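Local coordinates for N-acylhomoserine lactone dependent regulatory protein (Burkholderia cenocepacia, PDB 5L10) that probably regulates transcription by binding DNA in response to N-acylhomoserine lactones, as a LuxR-family factor whose autoinducer-binding domain makes up this chain, at residues A[85-97]-A[109-123]. Residues are numbered along the deposited sequence; the frame is centred on the assembly and turned at random.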
# COMPACT_ATOMS: atom_id res chain seq x y z
N VAL A 85 2.85 2.65 -13.98
CA VAL A 85 2.58 2.13 -12.64
C VAL A 85 2.27 0.64 -12.65
O VAL A 85 2.44 -0.03 -11.62
CB VAL A 85 1.42 2.88 -11.96
CG1 VAL A 85 1.66 4.38 -11.99
CG2 VAL A 85 0.10 2.53 -12.63
N ALA A 86 1.83 0.08 -13.78
CA ALA A 86 1.50 -1.34 -13.82
C ALA A 86 2.76 -2.20 -13.87
O ALA A 86 2.71 -3.37 -13.48
CB ALA A 86 0.61 -1.65 -15.02
N SER A 87 3.87 -1.65 -14.35
CA SER A 87 5.07 -2.46 -14.54
C SER A 87 5.99 -2.46 -13.33
O SER A 87 6.77 -3.41 -13.15
CB SER A 87 5.85 -1.96 -15.77
OG SER A 87 6.19 -0.59 -15.63
N GLN A 88 5.93 -1.43 -12.50
CA GLN A 88 6.83 -1.23 -11.38
C GLN A 88 6.04 -0.96 -10.11
O GLN A 88 4.91 -0.45 -10.16
CB GLN A 88 7.79 -0.07 -11.66
CG GLN A 88 7.11 1.26 -11.84
CD GLN A 88 7.66 2.31 -10.91
OE1 GLN A 88 8.81 2.24 -10.50
NE2 GLN A 88 6.83 3.29 -10.56
N PRO A 89 6.61 -1.28 -8.94
CA PRO A 89 5.89 -1.07 -7.68
C PRO A 89 5.99 0.33 -7.09
O PRO A 89 5.20 0.65 -6.19
CB PRO A 89 6.55 -2.09 -6.72
CG PRO A 89 7.61 -2.81 -7.53
CD PRO A 89 7.89 -1.97 -8.72
N ARG A 90 6.91 1.17 -7.57
CA ARG A 90 7.13 2.47 -6.94
C ARG A 90 6.20 3.53 -7.51
O ARG A 90 5.62 3.36 -8.58
CB ARG A 90 8.59 2.88 -7.12
CG ARG A 90 9.56 1.87 -6.51
CD ARG A 90 11.01 2.30 -6.63
NE ARG A 90 11.22 3.67 -6.17
CZ ARG A 90 12.41 4.23 -6.03
NH1 ARG A 90 13.51 3.53 -6.30
NH2 ARG A 90 12.51 5.48 -5.61
N PRO A 91 6.00 4.63 -6.79
CA PRO A 91 5.13 5.70 -7.31
C PRO A 91 5.77 6.41 -8.49
O PRO A 91 7.00 6.47 -8.63
CB PRO A 91 4.98 6.65 -6.12
CG PRO A 91 5.34 5.84 -4.92
CD PRO A 91 6.38 4.88 -5.39
N VAL A 92 4.91 6.97 -9.35
CA VAL A 92 5.33 7.66 -10.56
C VAL A 92 4.97 9.14 -10.43
O VAL A 92 3.79 9.48 -10.28
CB VAL A 92 4.67 7.05 -11.81
CG1 VAL A 92 4.95 7.91 -13.03
CG2 VAL A 92 5.16 5.64 -12.03
N VAL A 93 5.98 10.00 -10.49
CA VAL A 93 5.79 11.45 -10.53
C VAL A 93 5.89 11.89 -11.98
O VAL A 93 6.86 11.54 -12.68
CB VAL A 93 6.83 12.17 -9.66
CG1 VAL A 93 6.59 13.68 -9.68
CG2 VAL A 93 6.79 11.64 -8.24
N TRP A 94 4.91 12.66 -12.45
CA TRP A 94 4.88 13.04 -13.85
C TRP A 94 4.47 14.50 -14.00
O TRP A 94 3.86 15.09 -13.11
CB TRP A 94 3.95 12.13 -14.66
CG TRP A 94 2.60 11.92 -14.06
CD1 TRP A 94 2.21 10.87 -13.28
CD2 TRP A 94 1.46 12.77 -14.19
NE1 TRP A 94 0.89 11.01 -12.92
CE2 TRP A 94 0.41 12.17 -13.46
CE3 TRP A 94 1.22 13.98 -14.84
CZ2 TRP A 94 -0.86 12.75 -13.38
CZ3 TRP A 94 -0.04 14.55 -14.76
CH2 TRP A 94 -1.06 13.93 -14.03
N ASN A 95 4.83 15.07 -15.15
CA ASN A 95 4.57 16.46 -15.52
C ASN A 95 4.05 16.48 -16.95
O ASN A 95 4.78 16.10 -17.87
CB ASN A 95 5.83 17.31 -15.39
CG ASN A 95 5.60 18.79 -15.69
OD1 ASN A 95 4.86 19.15 -16.61
ND2 ASN A 95 6.25 19.65 -14.92
N ALA A 96 2.81 16.93 -17.13
CA ALA A 96 2.18 16.88 -18.45
C ALA A 96 2.97 17.67 -19.49
O ALA A 96 2.94 17.32 -20.68
CB ALA A 96 0.74 17.38 -18.37
N PHE A 97 3.67 18.72 -19.08
CA PHE A 97 4.46 19.50 -20.04
C PHE A 97 5.80 18.86 -20.37
O PHE A 97 6.44 19.28 -21.34
CB PHE A 97 4.71 20.92 -19.51
CG PHE A 97 3.45 21.72 -19.31
CD1 PHE A 97 2.74 22.21 -20.40
CD2 PHE A 97 2.99 22.00 -18.04
CE1 PHE A 97 1.59 22.95 -20.22
CE2 PHE A 97 1.83 22.74 -17.85
CZ PHE A 97 1.14 23.22 -18.95
N ALA A 109 -4.49 16.48 -20.98
CA ALA A 109 -4.25 16.57 -19.54
C ALA A 109 -3.82 17.98 -19.14
O ALA A 109 -4.40 18.57 -18.21
CB ALA A 109 -3.19 15.54 -19.13
N ALA A 110 -2.82 18.53 -19.83
CA ALA A 110 -2.36 19.88 -19.51
C ALA A 110 -3.46 20.92 -19.70
O ALA A 110 -3.50 21.92 -18.98
CB ALA A 110 -1.14 20.22 -20.38
N CYS A 111 -4.36 20.70 -20.67
CA CYS A 111 -5.40 21.68 -20.94
C CYS A 111 -6.45 21.75 -19.83
O CYS A 111 -7.22 22.71 -19.79
CB CYS A 111 -6.09 21.37 -22.27
SG CYS A 111 -5.10 21.75 -23.74
N PHE A 112 -6.51 20.75 -18.94
CA PHE A 112 -7.57 20.69 -17.95
C PHE A 112 -7.02 20.57 -16.53
O PHE A 112 -7.72 20.08 -15.63
CB PHE A 112 -8.54 19.55 -18.25
CG PHE A 112 -9.32 19.75 -19.51
CD1 PHE A 112 -10.47 20.53 -19.51
CD2 PHE A 112 -8.90 19.19 -20.71
CE1 PHE A 112 -11.18 20.73 -20.67
CE2 PHE A 112 -9.61 19.39 -21.87
CZ PHE A 112 -10.76 20.16 -21.86
N GLY A 113 -5.79 21.02 -16.31
CA GLY A 113 -5.22 21.04 -14.99
C GLY A 113 -4.55 19.76 -14.54
O GLY A 113 -3.89 19.76 -13.49
N MSE A 114 -4.71 18.67 -15.28
CA MSE A 114 -4.01 17.43 -14.96
C MSE A 114 -2.53 17.56 -15.32
O MSE A 114 -2.07 16.92 -16.26
CB MSE A 114 -4.62 16.25 -15.72
CG MSE A 114 -6.10 15.98 -15.43
SE MSE A 114 -6.44 15.19 -13.68
CE MSE A 114 -7.17 16.76 -12.88
N ARG A 115 -1.79 18.37 -14.56
CA ARG A 115 -0.46 18.80 -14.98
C ARG A 115 0.68 18.15 -14.20
O ARG A 115 1.61 17.63 -14.81
CB ARG A 115 -0.37 20.33 -14.88
CG ARG A 115 -1.32 21.03 -15.83
CD ARG A 115 -1.25 22.54 -15.74
NE ARG A 115 -2.10 23.15 -16.76
CZ ARG A 115 -2.18 24.45 -17.00
NH1 ARG A 115 -1.45 25.31 -16.30
NH2 ARG A 115 -2.99 24.89 -17.96
N TYR A 116 0.64 18.18 -12.87
CA TYR A 116 1.74 17.69 -12.05
C TYR A 116 1.20 16.63 -11.10
O TYR A 116 0.52 16.96 -10.12
CB TYR A 116 2.41 18.84 -11.30
CG TYR A 116 2.52 20.08 -12.14
CD1 TYR A 116 3.39 20.13 -13.23
CD2 TYR A 116 1.75 21.20 -11.87
CE1 TYR A 116 3.49 21.26 -14.01
CE2 TYR A 116 1.85 22.34 -12.65
CZ TYR A 116 2.72 22.36 -13.72
OH TYR A 116 2.81 23.50 -14.49
N GLY A 117 1.51 15.37 -11.39
CA GLY A 117 0.81 14.26 -10.79
C GLY A 117 1.71 13.31 -10.02
O GLY A 117 2.91 13.21 -10.29
N TRP A 118 1.11 12.62 -9.06
CA TRP A 118 1.74 11.55 -8.29
C TRP A 118 0.81 10.35 -8.42
O TRP A 118 -0.35 10.42 -8.00
CB TRP A 118 1.93 11.97 -6.83
CG TRP A 118 2.62 10.97 -5.95
CD1 TRP A 118 3.93 10.97 -5.59
CD2 TRP A 118 2.02 9.85 -5.28
NE1 TRP A 118 4.19 9.92 -4.75
CE2 TRP A 118 3.04 9.21 -4.55
CE3 TRP A 118 0.72 9.33 -5.24
CZ2 TRP A 118 2.80 8.07 -3.78
CZ3 TRP A 118 0.49 8.19 -4.48
CH2 TRP A 118 1.52 7.57 -3.75
N SER A 119 1.29 9.27 -9.04
CA SER A 119 0.45 8.11 -9.30
C SER A 119 1.09 6.84 -8.75
O SER A 119 2.29 6.63 -8.91
CB SER A 119 0.19 7.94 -10.80
OG SER A 119 -0.64 8.98 -11.29
N HIS A 120 0.27 6.00 -8.11
CA HIS A 120 0.74 4.72 -7.60
C HIS A 120 -0.29 3.63 -7.87
O HIS A 120 -1.49 3.82 -7.63
CB HIS A 120 1.04 4.77 -6.10
CG HIS A 120 1.49 3.45 -5.55
ND1 HIS A 120 2.81 3.05 -5.57
CD2 HIS A 120 0.79 2.43 -5.00
CE1 HIS A 120 2.90 1.84 -5.04
NE2 HIS A 120 1.70 1.45 -4.68
N GLY A 121 0.19 2.48 -8.34
CA GLY A 121 -0.67 1.36 -8.70
C GLY A 121 -0.59 0.22 -7.71
O GLY A 121 0.46 -0.05 -7.14
N GLY A 122 -1.72 -0.47 -7.53
CA GLY A 122 -1.79 -1.59 -6.61
C GLY A 122 -2.65 -2.71 -7.17
O GLY A 122 -3.59 -2.49 -7.93
N TYR A 123 -2.31 -3.94 -6.77
CA TYR A 123 -3.00 -5.13 -7.23
C TYR A 123 -3.75 -5.80 -6.08
O TYR A 123 -3.34 -5.71 -4.92
CB TYR A 123 -2.02 -6.14 -7.86
CG TYR A 123 -1.42 -5.66 -9.15
CD1 TYR A 123 -2.04 -5.94 -10.37
CD2 TYR A 123 -0.25 -4.91 -9.16
CE1 TYR A 123 -1.50 -5.49 -11.56
CE2 TYR A 123 0.29 -4.45 -10.35
CZ TYR A 123 -0.34 -4.74 -11.55
OH TYR A 123 0.21 -4.29 -12.73
O HOH W 1 2.36 -1.54 -8.83
O HOH W 2 2.98 2.04 -8.88
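Val92 and Trp94 of strand 92-95 pair antiparallel with Ser119 and Gly117 of strand 116-123, each pair closed by two backbone hydrogen bonds, and one further backbone bond runs from Ala96 N to Arg115 O (2.7 Å). Trp94 and Ser119 point to the same face of the sheet. With CG between the backbone N and the carbonyl carbon (chi1 48°), the Trp94 indole folds back across the neighbouring strand, and Gly117 CA sits over the six-membered ring, 3.5 Å from its centroid, in a CH-pi contact. Gly117, lacking a side chain, lets the indole lie across its backbone. Trp94 NE1 gives an almost straight, in-plane hydrogen bond to Ser119 OG (3.0 Å), which also bonds Thr133 OG1; the two partners fix the hydroxyl between strands. Pro91 runs alongside Trp118, its CB 3.5 Å from Trp118 CZ2, while on the other face Asn95 meets the edge of the Tyr116 ring, amide and ring planes 80° apart. Next to Asn95 and Ala96, the CZ corner of Phe97 points onto one face of the Arg115 guanidinium, near its rim; Arg115 NE and NH2 both grip Ala110 O. Within the chain, strand 92-95 is an outermost strand of the five-stranded antiparallel sheet, with strand 129-136 beyond 116-123, helix 143-169 against Trp118, and Trp106 of helix 103-111 against Trp94.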